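Local coordinates for protein Alp7A (PDB 5EC0) that binds ADP as a bacterial actin-like protein and probably assembles into filaments that segregate plasmid DNA, at residues Lys150-His155 against Ile170-Ala175. Numbering follows the deposited sequence.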
loop_
_atom_site.group_PDB
_atom_site.type_symbol
_atom_site.label_atom_id
_atom_site.label_comp_id
_atom_site.label_asym_id
_atom_site.label_seq_id
_atom_site.Cartn_x
_atom_site.Cartn_y
_atom_site.Cartn_z
ATOM N N LYS A 150 0.101 16.007 9.994
ATOM C CA LYS A 150 -0.217 15.025 11.015
ATOM C C LYS A 150 1.049 14.329 11.505
ATOM O O LYS A 150 1.097 13.802 12.612
ATOM C CB LYS A 150 -1.205 13.994 10.470
ATOM C CG LYS A 150 -2.370 13.706 11.382
ATOM C CD LYS A 150 -3.097 12.452 10.942
ATOM C CE LYS A 150 -3.892 11.843 12.093
ATOM N NZ LYS A 150 -4.253 10.446 11.755
ATOM N N PHE A 151 2.076 14.333 10.672
ATOM C CA PHE A 151 3.265 13.560 10.970
ATOM C C PHE A 151 4.459 14.454 11.302
ATOM O O PHE A 151 5.318 14.055 12.092
ATOM C CB PHE A 151 3.558 12.614 9.810
ATOM C CG PHE A 151 2.477 11.601 9.601
ATOM C CD1 PHE A 151 1.413 11.867 8.743
ATOM C CD2 PHE A 151 2.483 10.405 10.315
ATOM C CE1 PHE A 151 0.397 10.951 8.573
ATOM C CE2 PHE A 151 1.467 9.488 10.162
ATOM C CZ PHE A 151 0.416 9.759 9.286
ATOM N N LEU A 152 4.486 15.659 10.724
ATOM C CA LEU A 152 5.500 16.669 11.049
ATOM C C LEU A 152 5.620 16.921 12.561
ATOM O O LEU A 152 4.619 16.933 13.290
ATOM C CB LEU A 152 5.177 17.997 10.338
ATOM C CG LEU A 152 6.298 19.030 10.229
ATOM C CD1 LEU A 152 7.468 18.423 9.458
ATOM C CD2 LEU A 152 5.824 20.321 9.545
ATOM N N GLY A 153 6.847 17.129 13.031
ATOM C CA GLY A 153 7.072 17.462 14.429
ATOM C C GLY A 153 7.426 16.289 15.336
ATOM O O GLY A 153 7.840 15.205 14.882
ATOM N N THR A 154 7.232 16.521 16.631
ATOM C CA THR A 154 7.673 15.631 17.692
ATOM C C THR A 154 6.528 14.780 18.248
ATOM O O THR A 154 5.472 15.300 18.604
ATOM C CB THR A 154 8.290 16.444 18.836
ATOM O OG1 THR A 154 9.350 17.254 18.317
ATOM C CG2 THR A 154 8.822 15.520 19.943
ATOM N N HIS A 155 6.746 13.476 18.312
ATOM C CA HIS A 155 5.757 12.558 18.865
ATOM C C HIS A 155 6.399 11.615 19.854
ATOM O O HIS A 155 7.600 11.365 19.792
ATOM C CB HIS A 155 5.094 11.745 17.759
ATOM C CG HIS A 155 4.784 12.548 16.534
ATOM N ND1 HIS A 155 3.717 13.415 16.467
ATOM C CD2 HIS A 155 5.399 12.606 15.334
ATOM C CE1 HIS A 155 3.690 13.980 15.271
ATOM N NE2 HIS A 155 4.698 13.501 14.563
ATOM N N ILE A 170 9.957 10.575 18.708
ATOM C CA ILE A 170 10.140 10.560 17.257
ATOM C C ILE A 170 9.959 11.970 16.683
ATOM O O ILE A 170 8.880 12.561 16.803
ATOM C CB ILE A 170 9.141 9.579 16.563
ATOM C CG1 ILE A 170 9.381 8.146 17.042
ATOM C CG2 ILE A 170 9.243 9.651 15.059
ATOM C CD1 ILE A 170 8.177 7.227 16.833
ATOM N N LYS A 171 11.017 12.495 16.064
ATOM C CA LYS A 171 11.009 13.848 15.505
ATOM C C LYS A 171 11.065 13.835 13.993
ATOM O O LYS A 171 12.059 13.413 13.395
ATOM C CB LYS A 171 12.172 14.676 16.051
ATOM C CG LYS A 171 12.007 15.046 17.530
ATOM C CD LYS A 171 13.320 15.517 18.134
ATOM C CE LYS A 171 13.126 16.013 19.550
ATOM N NZ LYS A 171 14.432 16.264 20.220
ATOM N N VAL A 172 9.986 14.300 13.379
ATOM C CA VAL A 172 9.901 14.349 11.921
ATOM C C VAL A 172 10.201 15.762 11.466
ATOM O O VAL A 172 9.412 16.677 11.714
ATOM C CB VAL A 172 8.517 13.909 11.425
ATOM C CG1 VAL A 172 8.380 14.163 9.907
ATOM C CG2 VAL A 172 8.277 12.434 11.789
ATOM N N GLU A 173 11.359 15.933 10.832
ATOM C CA GLU A 173 11.858 17.251 10.457
ATOM C C GLU A 173 11.077 17.858 9.297
ATOM O O GLU A 173 10.733 19.036 9.320
ATOM C CB GLU A 173 13.342 17.170 10.089
ATOM C CG GLU A 173 14.226 16.539 11.174
ATOM C CD GLU A 173 15.712 16.662 10.870
ATOM O OE1 GLU A 173 16.069 17.077 9.741
ATOM O OE2 GLU A 173 16.525 16.356 11.767
ATOM N N ASP A 174 10.810 17.046 8.281
ATOM C CA ASP A 174 10.102 17.498 7.094
ATOM C C ASP A 174 9.151 16.407 6.619
ATOM O O ASP A 174 9.484 15.228 6.675
ATOM C CB ASP A 174 11.095 17.864 5.992
ATOM C CG ASP A 174 10.464 18.659 4.883
ATOM O OD1 ASP A 174 9.373 19.232 5.113
ATOM O OD2 ASP A 174 11.064 18.719 3.787
ATOM N N ALA A 175 7.972 16.797 6.139
ATOM C CA ALA A 175 6.981 15.816 5.717
ATOM C C ALA A 175 6.230 16.264 4.457
ATOM O O ALA A 175 6.037 17.449 4.243
ATOM C CB ALA A 175 5.999 15.540 6.858
#
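F151 meets V172 through its backbone, where the chain enters the first strand of a beta hairpin made by strands 153-159 and 166-179. The hairpin belongs to the larger sheet of this actin-like fold, with helix 95-112 packed on one face. F151 O touches V172 CB at 3.3 Å, near both methyls of that valine. The F151 ring stacks on F125 and meets F101 edge-to-face. The bond from CA to CB of L152 points away from the partner strand, but with CG anti to the backbone N (chi1 -163°) the end of the side chain comes back to it. L152 CD1 lies over the bend of that strand, 3.3 Å from E173 O. The same methyl is 4.2 Å from A175 CB. G153 and V172 form an antiparallel hydrogen-bonded pair and exchange two backbone bonds, with V172 N to G153 O at 2.8 Å. T154 and K171 follow as a non-hydrogen-bonded pair. Their side chains run side by side, T154 OG1 3.5 Å from K171 CG, and K171 NZ goes on to a salt bridge with E119. H155 pairs with I170 through two backbone bonds, and its ring meets Y98 edge-to-face. H155 NE2 also reaches back to F151 O at 2.6 Å, nearly straight at 176°. With an alanine here, F151 O would probably lose its imidazole donor and the Y98 ring its edge-to-face partner. In this bond F151 O lies in the imidazole plane, while H155 NE2 sits above the carbonyl plane.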